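Local coordinates for protein PHOX (Pseudomonas fluorescens, PDB 4A9V) that hydrolyses phosphate monoesters as an alkaline phosphatase, using a cofactor of two oxo-bridged irons and calcium ions held within a beta-propeller, at residues Ala86-Tyr91 / Gly187-Cys192; Gly247-Ile252 / Phe270-Ala275; Lys112-Glu117 / Gly174-Cys179; Ser72-Pro77 / Asn181-Trp186. All coordinates share one frame; numbering follows the deposited sequence.

In the fold
Contacts 1 and 4 bridge adjoining sheets of the PhoX beta-propeller; contacts 1 to 3 reach its metal centre. Contacts 1 and 4 link the antiparallel sheet of strands 68-76 and 82-89 to the mixed sheet of strands 178-183, 189-193 and 249-252; contact 3 ties the end of helix 107-115 to the approach to strand 178-183, and contact 2 joins strand 249-252 to the loop before strand 276-279. Contacts 1 and 2 have centres 9 Å apart, contacts 3 and 4 are 21 Å apart. Along the chain contact 3 nests inside the loops closed by contacts 1 and 4, which cross, and contact 2 follows. Contacts 1, 2 and 3 each bring one ligand to the di-iron cofactor.

Contact 1 of 4, residues Ala86-Tyr91 / Gly187-Cys192; sequences AINNEY and GTYLTC. With FEO (mu-oxo-diiron), chain S.
N88 and Y189 meet between strands 82-89 and 189-193 of two adjoining beta-propeller sheets; the segments 86-89 and 189-192 run nearly parallel, at 9°, with axes 8.5 Å apart. The polar part centres on one buried oxygen. N88 OD1 accepts from Y189 OH at 2.8 Å and from T191 OG1 at 2.8 Å; the two hydroxyls come in from opposite faces of the amide plane, each well out of it, so the carbonyl is clasped between them. The amide and the tyrosine ring are turned 68° against each other, with OD1 at the ring edge. N88 ND2 is held by the backbone oxygens of C179 and A180, which fixes the rotation of the amide.

The apolar part is a CH-pi contact: A86 CB sits 3.4 Å from the centroid of the Y189 ring, almost directly over its centre. With its CG anti to the backbone N (chi1 -178°), Y189 sends this ring across to strand 82-89. A phenylalanine in its place would probably keep the packing on A86 but leave N88 OD1 with T191 alone of this pair.

Just beyond the strand, E90 enters the cofactor site, its OE2 2.0 Å from FE1 of the mu-oxo-diiron.

Contact 2 of 4, residues Gly247-Ile252 / Phe270-Ala275; sequences GWVVEI and FKHENA. With CA (calcium ion), chain Q; FEO (mu-oxo-diiron), chain S.
H272 carries this contact, its imidazole filling the space between V249 and F270. V249 CG2 lies over one face of the ring in a CH-pi contact, 3.6 Å from its centroid, while F270 CE1 covers the opposite face, offset toward the rim. The valine methyl gets there because CG2 stands anti to the carbonyl carbon, beside the backbone N. The ring edge faces the backbone of G247, whose O comes within 3.1 Å of H272 CD2, and H272 NE2 is satisfied by the carbonyl of G268. Both faces and one edge of the histidine are therefore engaged, so it probably has little freedom to turn.

The same G247 O accepts a hydrogen bond from F270 N at 3.0 Å, with the donor in the carbonyl plane. G247 has backbone angles (94°, 31°) at which a CB would run into the carbonyl oxygen of the preceding residue, and it would also crowd F270 O.

On the side away from this packing the segment 270-275 turns to a watery metal site. E273 bridges two kinds of metal: its OE1 lies 2.0 Å from FE2 of the mu-oxo-diiron, and its OE2 binds the calcium ion at 2.3 Å. Its side chain is bent at chi2 (93°), which swings the carboxylate toward the cluster. Four waters and the oxo bridge also bind the calcium, as do D479 and E387.

Around the contact, strand 249-252 pairs with strand 189-193, from which C192 touches H272, and M289 of strand 284-290 packs against V249, F270 and H272 alike.

Contact 3 of 4, residues Lys112-Glu117 / Gly174-Cys179; sequences KALACE and GTFQNC. With FEO (mu-oxo-diiron), chain S.
E117 and F176 pass each other at a slant, the carboxylate and the phenyl ring turned 66° apart, where the chain leaving helix 107-115 meets the loop that leads into strand 178-183. The glutamate chain is extended beyond CG, so its carboxylate reaches past the CB of F176, with OE1 3.3 Å from that atom, and arrives at the next residue. There OE1 accepts a hydrogen bond from Q177 N at 3.0 Å; the N-H meets the anti side of the oxygen, 25° out of the carboxylate plane, and the bond is bent to 146°.

The other oxygen, OE2, works through a water: water 6 donates to E117 OE2 at 2.6 Å and to Q177 OE1 at 2.7 Å. One carboxylate thus grips both the backbone and the side-chain end of Q177, whose chain bends at chi2 to bring its amide round to the water. Q177 has a positive phi, and the glutamate bond to its N probably helps to hold this turn of the loop.

The side chains of F176 and L114 lie side by side, pointing the same way; L114 CD2 packs on F176 CD2 at 4.0 Å. Within the loop, N178 ND2 donates to T175 OG1 at 2.9 Å, and T175 OG1 is also hydrogen-bonded to E193.

Two residues beyond Q177 the loop has become strand, and C179 SG binds FE1 of the mu-oxo-diiron at 2.5 Å. The contact is flanked by W227, which packs on L114, and by H246, whose ring meets that of F176, while strand 178-183 continues as the outer strand of its mixed sheet, beside strand 189-193.

Contact 4 of 4, residues Ser72-Pro77 / Asn181-Trp186; sequences SLFEFP and NGKTPW. With EDO (1,2-ethanediol), chain O.
This is a sheet-to-sheet contact in the beta-propeller, made by side chains between strand 68-76, the outermost of its antiparallel sheet, and strand 178-183, at the border of the next sheet. S72 and N181 meet at one end and K183 reaches across at the other; the segments 72-76 and 181-183 run in nearly the same direction, 18° apart, with axes 7.8 Å from each other.

At the inner end, N181 ND2 donates to S72 OG at 2.9 Å, with the serine oxygen lying in the amide plane. N181 points its amide at S72 with CG between the backbone N and the carbonyl carbon (chi1 63°). A leucine at this position would probably cost S72 OG this donor and put an apolar branch against the serine hydroxyl.

Further out, K183 lies fully stretched. Its CB rests by S72 OG, its CG packs on F74 CE2 at 3.8 Å as the two side chains slide past each other in opposite directions, and the ammonium ends at the backbone of strand 68-76. NZ lies too far from the F74 ring for more than a weak cation-pi attraction. Y189 touches S72, F74 and N181, tying this contact to strand 189-193.

The ammonium is gripped twice: K183 NZ donates to L73 O at 2.8 Å, nearly in line with the carbonyl bond, and to O1 of a 1,2-ethanediol, probably from the crystallisation liquor, at 2.7 Å; that same O1 accepts from E75 N at 2.8 Å.

Contact 1 of 4, residues Ala86-Tyr91 / Gly187-Cys192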
# COMPACT_ATOMS: atom_id res chain seq x y z
N ALA A 86 12.41 -0.25 -5.64
CA ALA A 86 11.50 0.86 -5.85
C ALA A 86 10.65 0.96 -4.60
O ALA A 86 10.02 -0.02 -4.18
CB ALA A 86 10.63 0.61 -7.08
N ILE A 87 10.67 2.14 -3.98
CA ILE A 87 10.11 2.34 -2.66
C ILE A 87 9.17 3.54 -2.69
O ILE A 87 9.56 4.65 -3.08
CB ILE A 87 11.22 2.58 -1.62
CG1 ILE A 87 12.19 1.39 -1.56
CG2 ILE A 87 10.61 2.86 -0.26
CD1 ILE A 87 13.60 1.77 -1.13
N ASN A 88 7.93 3.32 -2.29
CA ASN A 88 6.95 4.38 -2.24
C ASN A 88 7.25 5.36 -1.12
O ASN A 88 7.69 4.95 -0.04
CB ASN A 88 5.56 3.81 -1.99
CG ASN A 88 5.01 3.06 -3.18
OD1 ASN A 88 5.58 3.04 -4.27
ND2 ASN A 88 3.84 2.48 -2.98
N ASN A 89 6.84 6.60 -1.34
CA ASN A 89 6.89 7.66 -0.33
C ASN A 89 5.49 8.25 -0.22
O ASN A 89 5.02 8.91 -1.15
CB ASN A 89 7.90 8.72 -0.78
CG ASN A 89 9.31 8.17 -0.88
OD1 ASN A 89 9.91 8.14 -1.95
ND2 ASN A 89 9.84 7.72 0.26
N GLU A 90 4.79 7.92 0.85
CA GLU A 90 3.34 8.11 0.86
C GLU A 90 2.91 9.55 1.17
O GLU A 90 1.99 10.07 0.54
CB GLU A 90 2.67 7.14 1.82
CG GLU A 90 1.15 7.12 1.66
CD GLU A 90 0.45 6.23 2.66
OE1 GLU A 90 0.80 6.28 3.85
OE2 GLU A 90 -0.52 5.54 2.25
N TYR A 91 3.50 10.16 2.18
CA TYR A 91 3.09 11.49 2.61
C TYR A 91 4.21 12.06 3.46
O TYR A 91 5.32 11.52 3.47
CB TYR A 91 1.72 11.46 3.34
CG TYR A 91 1.70 10.80 4.70
CD1 TYR A 91 1.72 9.42 4.83
CD2 TYR A 91 1.54 11.55 5.85
CE1 TYR A 91 1.60 8.81 6.06
CE2 TYR A 91 1.43 10.95 7.09
CZ TYR A 91 1.44 9.58 7.19
OH TYR A 91 1.35 8.95 8.41
N GLY A 187 9.16 -7.08 -15.36
CA GLY A 187 10.26 -6.23 -14.90
C GLY A 187 9.87 -4.79 -14.60
O GLY A 187 10.72 -3.91 -14.63
N THR A 188 8.61 -4.58 -14.23
CA THR A 188 8.17 -3.25 -13.86
C THR A 188 7.53 -3.21 -12.47
O THR A 188 7.23 -4.24 -11.86
CB THR A 188 7.20 -2.66 -14.90
OG1 THR A 188 5.99 -3.42 -14.90
CG2 THR A 188 7.83 -2.62 -16.29
N TYR A 189 7.41 -1.99 -11.97
CA TYR A 189 6.92 -1.71 -10.64
C TYR A 189 5.56 -1.01 -10.75
O TYR A 189 5.40 -0.10 -11.56
CB TYR A 189 7.91 -0.78 -9.93
CG TYR A 189 7.54 -0.43 -8.51
CD1 TYR A 189 7.57 -1.40 -7.53
CD2 TYR A 189 7.26 0.88 -8.13
CE1 TYR A 189 7.27 -1.10 -6.21
CE2 TYR A 189 6.97 1.20 -6.81
CZ TYR A 189 7.00 0.20 -5.85
OH TYR A 189 6.75 0.47 -4.53
N LEU A 190 4.61 -1.43 -9.92
CA LEU A 190 3.34 -0.72 -9.80
C LEU A 190 3.29 0.01 -8.47
O LEU A 190 3.58 -0.57 -7.42
CB LEU A 190 2.17 -1.71 -9.89
CG LEU A 190 2.13 -2.61 -11.13
CD1 LEU A 190 0.90 -3.51 -11.11
CD2 LEU A 190 2.19 -1.81 -12.43
N THR A 191 2.95 1.29 -8.55
CA THR A 191 2.74 2.09 -7.36
C THR A 191 1.28 2.57 -7.33
O THR A 191 0.68 2.84 -8.36
CB THR A 191 3.73 3.27 -7.27
OG1 THR A 191 3.58 3.89 -5.99
CG2 THR A 191 3.50 4.31 -8.35
N CYS A 192 0.72 2.62 -6.13
CA CYS A 192 -0.72 2.76 -5.94
C CYS A 192 -1.04 4.07 -5.24
O CYS A 192 -0.57 4.31 -4.13
CB CYS A 192 -1.22 1.60 -5.10
SG CYS A 192 -1.17 0.03 -5.98
FE1 FEO S . -1.61 3.91 2.84
FE2 FEO S . -4.40 1.94 3.49
O FEO S . -2.63 2.62 3.89
O HOH W 1 0.03 3.20 4.05
O HOH W 2 -2.25 5.19 4.61

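Contact 2 of 4, residues Gly247-Ile252 / Phe270-Ala275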
# COMPACT_ATOMS: atom_id res chain seq x y z
N GLY A 247 -5.52 8.75 -8.19
CA GLY A 247 -6.26 7.57 -7.75
C GLY A 247 -6.09 6.37 -8.67
O GLY A 247 -6.98 5.52 -8.75
N TRP A 248 -4.92 6.26 -9.29
CA TRP A 248 -4.64 5.21 -10.26
C TRP A 248 -3.46 4.38 -9.83
O TRP A 248 -2.68 4.77 -8.95
CB TRP A 248 -4.35 5.83 -11.63
CG TRP A 248 -5.45 6.74 -12.12
CD1 TRP A 248 -5.48 8.13 -12.08
CD2 TRP A 248 -6.70 6.34 -12.76
NE1 TRP A 248 -6.65 8.61 -12.63
CE2 TRP A 248 -7.41 7.57 -13.08
CE3 TRP A 248 -7.28 5.13 -13.11
CZ2 TRP A 248 -8.61 7.57 -13.77
CZ3 TRP A 248 -8.51 5.13 -13.76
CH2 TRP A 248 -9.15 6.33 -14.10
N VAL A 249 -3.32 3.22 -10.45
CA VAL A 249 -2.11 2.43 -10.42
C VAL A 249 -1.17 2.95 -11.50
O VAL A 249 -1.58 3.15 -12.65
CB VAL A 249 -2.42 0.94 -10.65
CG1 VAL A 249 -1.14 0.12 -10.62
CG2 VAL A 249 -3.39 0.44 -9.60
N VAL A 250 0.08 3.19 -11.12
CA VAL A 250 1.07 3.79 -11.99
C VAL A 250 2.22 2.80 -12.20
O VAL A 250 2.74 2.24 -11.25
CB VAL A 250 1.61 5.09 -11.36
CG1 VAL A 250 2.62 5.75 -12.29
CG2 VAL A 250 0.47 6.04 -11.05
N GLU A 251 2.58 2.56 -13.46
CA GLU A 251 3.61 1.60 -13.82
C GLU A 251 4.92 2.33 -14.13
O GLU A 251 4.96 3.30 -14.90
CB GLU A 251 3.16 0.78 -15.02
CG GLU A 251 4.10 -0.36 -15.37
CD GLU A 251 3.58 -1.32 -16.42
OE1 GLU A 251 2.54 -1.02 -17.06
OE2 GLU A 251 4.27 -2.33 -16.69
N ILE A 252 5.98 1.86 -13.47
CA ILE A 252 7.32 2.44 -13.54
C ILE A 252 8.31 1.36 -13.97
O ILE A 252 8.29 0.24 -13.46
CB ILE A 252 7.73 2.97 -12.14
CG1 ILE A 252 6.85 4.16 -11.74
CG2 ILE A 252 9.21 3.35 -12.10
CD1 ILE A 252 6.86 4.47 -10.25
N PHE A 270 -9.64 4.56 -7.62
CA PHE A 270 -10.11 4.42 -6.24
C PHE A 270 -8.89 4.60 -5.34
O PHE A 270 -7.85 5.06 -5.81
CB PHE A 270 -10.89 3.09 -6.00
CG PHE A 270 -10.20 1.84 -6.50
CD1 PHE A 270 -9.35 1.12 -5.66
CD2 PHE A 270 -10.58 1.25 -7.70
CE1 PHE A 270 -8.83 -0.10 -6.05
CE2 PHE A 270 -10.06 0.04 -8.09
CZ PHE A 270 -9.21 -0.65 -7.26
N LYS A 271 -9.04 4.38 -4.04
CA LYS A 271 -7.95 4.63 -3.11
C LYS A 271 -7.10 3.35 -2.97
O LYS A 271 -7.28 2.54 -2.06
CB LYS A 271 -8.49 5.16 -1.78
CG LYS A 271 -9.22 6.47 -2.00
CD LYS A 271 -9.67 7.17 -0.73
CE LYS A 271 -10.54 8.36 -1.10
NZ LYS A 271 -11.08 9.07 0.09
N HIS A 272 -6.28 3.13 -4.00
CA HIS A 272 -5.55 1.87 -4.15
C HIS A 272 -4.56 1.67 -3.03
O HIS A 272 -3.68 2.51 -2.83
CB HIS A 272 -4.77 1.90 -5.46
CG HIS A 272 -5.62 1.82 -6.69
ND1 HIS A 272 -5.96 0.64 -7.25
CD2 HIS A 272 -6.13 2.81 -7.51
CE1 HIS A 272 -6.66 0.87 -8.37
NE2 HIS A 272 -6.77 2.19 -8.53
N GLU A 273 -4.58 0.49 -2.41
CA GLU A 273 -3.55 0.12 -1.44
C GLU A 273 -2.37 -0.55 -2.15
O GLU A 273 -1.31 0.06 -2.29
CB GLU A 273 -4.11 -0.78 -0.36
CG GLU A 273 -3.09 -1.10 0.72
CD GLU A 273 -3.14 -0.16 1.91
OE1 GLU A 273 -4.16 0.56 2.04
OE2 GLU A 273 -2.17 -0.18 2.71
N ASN A 274 -2.53 -1.79 -2.59
CA ASN A 274 -1.49 -2.48 -3.35
C ASN A 274 -2.06 -3.18 -4.58
O ASN A 274 -3.23 -3.03 -4.92
CB ASN A 274 -0.62 -3.42 -2.46
CG ASN A 274 -1.13 -4.84 -2.38
OD1 ASN A 274 -2.34 -5.09 -2.39
ND2 ASN A 274 -0.22 -5.78 -2.16
N ALA A 275 -1.18 -3.87 -5.30
CA ALA A 275 -1.53 -4.48 -6.56
C ALA A 275 -0.83 -5.84 -6.63
O ALA A 275 0.39 -5.92 -6.78
CB ALA A 275 -1.09 -3.59 -7.72
CA CA Q . -1.24 0.74 4.62
FE1 FEO S . -1.61 3.91 2.84
FE2 FEO S . -4.40 1.94 3.49
O FEO S . -2.63 2.62 3.89
O HOH W 1 0.03 3.20 4.05
O HOH W 3 0.60 0.54 2.92
O HOH W 4 0.90 0.43 5.86
O HOH W 5 -1.56 2.53 6.52
O HOH W 2 -2.25 5.19 4.61

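Contact 3 of 4, residues Lys112-Glu117 / Gly174-Cys179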
# COMPACT_ATOMS: atom_id res chain seq x y z
N LYS A 112 7.80 21.53 -1.80
CA LYS A 112 8.63 20.70 -0.94
C LYS A 112 7.86 19.48 -0.42
O LYS A 112 8.40 18.38 -0.36
CB LYS A 112 9.16 21.54 0.21
CG LYS A 112 10.08 20.82 1.17
CD LYS A 112 10.75 21.81 2.10
CE LYS A 112 11.34 21.13 3.32
NZ LYS A 112 12.08 22.09 4.19
N ALA A 113 6.58 19.66 -0.07
CA ALA A 113 5.73 18.54 0.34
C ALA A 113 5.51 17.57 -0.81
O ALA A 113 5.63 16.36 -0.64
CB ALA A 113 4.40 19.06 0.89
N LEU A 114 5.20 18.09 -1.99
CA LEU A 114 5.01 17.23 -3.16
C LEU A 114 6.30 16.47 -3.50
O LEU A 114 6.25 15.31 -3.93
CB LEU A 114 4.56 18.08 -4.35
CG LEU A 114 3.07 18.39 -4.36
CD1 LEU A 114 2.78 19.64 -5.17
CD2 LEU A 114 2.26 17.23 -4.90
N ALA A 115 7.44 17.09 -3.23
CA ALA A 115 8.74 16.47 -3.48
C ALA A 115 8.97 15.26 -2.58
O ALA A 115 9.76 14.38 -2.92
CB ALA A 115 9.84 17.49 -3.27
N CYS A 116 8.36 15.26 -1.40
CA CYS A 116 8.50 14.16 -0.46
C CYS A 116 7.81 12.89 -0.89
O CYS A 116 8.04 11.85 -0.29
CB CYS A 116 7.92 14.56 0.89
SG CYS A 116 8.89 15.73 1.86
N GLU A 117 6.80 13.01 -1.76
CA GLU A 117 5.92 11.90 -2.09
C GLU A 117 6.26 11.35 -3.46
O GLU A 117 6.94 12.01 -4.25
CB GLU A 117 4.46 12.37 -2.04
CG GLU A 117 4.13 13.02 -0.70
CD GLU A 117 2.67 13.35 -0.47
OE1 GLU A 117 1.79 12.90 -1.23
OE2 GLU A 117 2.42 14.11 0.49
N GLY A 174 2.68 14.39 -11.57
CA GLY A 174 2.84 13.77 -10.27
C GLY A 174 2.14 12.45 -10.08
O GLY A 174 1.10 12.16 -10.68
N THR A 175 2.75 11.66 -9.20
CA THR A 175 2.07 10.65 -8.43
C THR A 175 2.41 10.92 -6.97
O THR A 175 3.52 11.36 -6.66
CB THR A 175 2.51 9.24 -8.89
OG1 THR A 175 1.76 8.24 -8.20
CG2 THR A 175 3.99 9.00 -8.65
N PHE A 176 1.39 10.88 -6.12
CA PHE A 176 1.56 11.23 -4.72
C PHE A 176 0.58 10.40 -3.88
O PHE A 176 -0.22 9.65 -4.43
CB PHE A 176 1.41 12.75 -4.48
CG PHE A 176 0.14 13.35 -5.06
CD1 PHE A 176 -1.06 13.25 -4.38
CD2 PHE A 176 0.17 14.06 -6.25
CE1 PHE A 176 -2.23 13.78 -4.91
CE2 PHE A 176 -0.98 14.62 -6.77
CZ PHE A 176 -2.19 14.44 -6.12
N GLN A 177 0.76 10.42 -2.57
CA GLN A 177 -0.02 9.56 -1.67
C GLN A 177 0.12 8.10 -2.12
O GLN A 177 -0.78 7.27 -1.96
CB GLN A 177 -1.48 10.02 -1.55
CG GLN A 177 -1.62 11.35 -0.83
CD GLN A 177 -1.49 11.30 0.69
OE1 GLN A 177 -1.46 12.35 1.34
NE2 GLN A 177 -1.60 10.12 1.28
N ASN A 178 1.36 7.75 -2.44
CA ASN A 178 1.74 6.41 -2.88
C ASN A 178 1.84 5.45 -1.71
O ASN A 178 2.72 5.59 -0.86
CB ASN A 178 3.08 6.46 -3.60
CG ASN A 178 3.05 7.39 -4.77
OD1 ASN A 178 3.03 8.61 -4.60
ND2 ASN A 178 2.85 6.82 -5.95
N CYS A 179 0.91 4.51 -1.66
CA CYS A 179 0.71 3.64 -0.52
C CYS A 179 1.54 2.37 -0.72
O CYS A 179 2.71 2.34 -0.35
CB CYS A 179 -0.79 3.36 -0.38
SG CYS A 179 -1.20 2.32 1.02
FE1 FEO S . -1.61 3.91 2.84
FE2 FEO S . -4.40 1.94 3.49
O FEO S . -2.63 2.62 3.89
O HOH W 6 -0.04 14.68 1.19
O HOH W 1 0.03 3.20 4.05
O HOH W 2 -2.25 5.19 4.61

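Contact 4 of 4, residues Ser72-Pro77 / Asn181-Trp186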
# COMPACT_ATOMS: atom_id res chain seq x y z
N SER A 72 9.33 -2.86 -3.67
CA SER A 72 9.74 -4.11 -4.28
C SER A 72 11.23 -4.09 -4.57
O SER A 72 11.81 -3.04 -4.89
CB SER A 72 8.99 -4.34 -5.60
OG SER A 72 7.61 -4.57 -5.41
N LEU A 73 11.82 -5.28 -4.58
CA LEU A 73 13.20 -5.49 -4.97
C LEU A 73 13.24 -6.24 -6.31
O LEU A 73 12.53 -7.23 -6.50
CB LEU A 73 13.94 -6.27 -3.88
CG LEU A 73 15.42 -6.54 -4.14
CD1 LEU A 73 16.20 -6.58 -2.84
CD2 LEU A 73 15.63 -7.84 -4.92
N PHE A 74 14.08 -5.75 -7.21
CA PHE A 74 14.28 -6.33 -8.53
C PHE A 74 15.71 -6.84 -8.64
O PHE A 74 16.66 -6.07 -8.55
CB PHE A 74 14.04 -5.26 -9.61
CG PHE A 74 12.62 -4.77 -9.68
CD1 PHE A 74 12.16 -3.80 -8.81
CD2 PHE A 74 11.74 -5.31 -10.61
CE1 PHE A 74 10.84 -3.38 -8.85
CE2 PHE A 74 10.42 -4.90 -10.65
CZ PHE A 74 9.97 -3.93 -9.76
N GLU A 75 15.86 -8.13 -8.86
CA GLU A 75 17.14 -8.76 -9.22
C GLU A 75 17.77 -7.99 -10.36
O GLU A 75 17.09 -7.70 -11.33
CB GLU A 75 16.89 -10.19 -9.68
CG GLU A 75 16.49 -11.15 -8.57
CD GLU A 75 15.86 -12.42 -9.10
OE1 GLU A 75 16.60 -13.28 -9.63
OE2 GLU A 75 14.63 -12.57 -8.98
N PHE A 76 19.07 -7.74 -10.30
CA PHE A 76 19.75 -7.07 -11.39
C PHE A 76 20.26 -8.12 -12.38
O PHE A 76 21.06 -8.97 -12.03
CB PHE A 76 20.92 -6.25 -10.84
CG PHE A 76 21.37 -5.15 -11.75
CD1 PHE A 76 22.13 -5.44 -12.87
CD2 PHE A 76 20.95 -3.85 -11.54
CE1 PHE A 76 22.48 -4.44 -13.76
CE2 PHE A 76 21.31 -2.84 -12.42
CZ PHE A 76 22.10 -3.14 -13.52
N PRO A 77 19.72 -8.13 -13.61
CA PRO A 77 20.13 -9.17 -14.55
C PRO A 77 21.65 -9.23 -14.72
O PRO A 77 22.29 -8.21 -14.92
CB PRO A 77 19.43 -8.75 -15.85
CG PRO A 77 18.22 -8.00 -15.39
CD PRO A 77 18.70 -7.24 -14.19
N ASN A 181 2.19 -1.45 -3.38
CA ASN A 181 3.00 -1.77 -4.54
C ASN A 181 2.54 -3.04 -5.25
O ASN A 181 1.83 -3.87 -4.69
CB ASN A 181 4.47 -1.94 -4.11
CG ASN A 181 4.66 -3.10 -3.15
OD1 ASN A 181 4.00 -3.17 -2.10
ND2 ASN A 181 5.50 -4.05 -3.52
N GLY A 182 3.09 -3.23 -6.45
CA GLY A 182 3.12 -4.52 -7.12
C GLY A 182 4.40 -4.66 -7.91
O GLY A 182 5.05 -3.68 -8.25
N LYS A 183 4.74 -5.90 -8.22
CA LYS A 183 5.93 -6.23 -8.99
C LYS A 183 5.49 -7.13 -10.13
O LYS A 183 4.92 -8.19 -9.90
CB LYS A 183 6.93 -6.97 -8.10
CG LYS A 183 8.18 -7.42 -8.84
CD LYS A 183 9.16 -8.10 -7.91
CE LYS A 183 10.38 -8.61 -8.63
NZ LYS A 183 11.27 -9.36 -7.70
N THR A 184 5.74 -6.70 -11.36
CA THR A 184 5.26 -7.47 -12.51
C THR A 184 6.34 -8.44 -12.99
O THR A 184 7.53 -8.17 -12.86
CB THR A 184 4.83 -6.58 -13.68
OG1 THR A 184 6.00 -6.09 -14.35
CG2 THR A 184 3.95 -5.43 -13.22
N PRO A 185 5.91 -9.52 -13.65
CA PRO A 185 6.87 -10.48 -14.17
C PRO A 185 7.54 -10.00 -15.45
O PRO A 185 8.43 -10.68 -15.94
CB PRO A 185 6.04 -11.74 -14.41
CG PRO A 185 4.63 -11.28 -14.50
CD PRO A 185 4.54 -10.07 -13.61
N TRP A 186 7.16 -8.82 -15.95
CA TRP A 186 7.88 -8.21 -17.07
C TRP A 186 8.74 -7.05 -16.62
O TRP A 186 9.16 -6.23 -17.44
CB TRP A 186 6.92 -7.78 -18.19
CG TRP A 186 5.76 -6.93 -17.74
CD1 TRP A 186 5.67 -5.54 -17.77
CD2 TRP A 186 4.47 -7.39 -17.22
NE1 TRP A 186 4.46 -5.12 -17.28
CE2 TRP A 186 3.69 -6.19 -16.94
CE3 TRP A 186 3.90 -8.63 -16.99
CZ2 TRP A 186 2.44 -6.26 -16.35
CZ3 TRP A 186 2.63 -8.68 -16.42
CH2 TRP A 186 1.91 -7.52 -16.12
C1 EDO O . 13.69 -9.98 -10.30
O1 EDO O . 13.68 -9.83 -8.77
C2 EDO O . 12.58 -9.10 -10.88
O2 EDO O . 12.98 -8.62 -12.18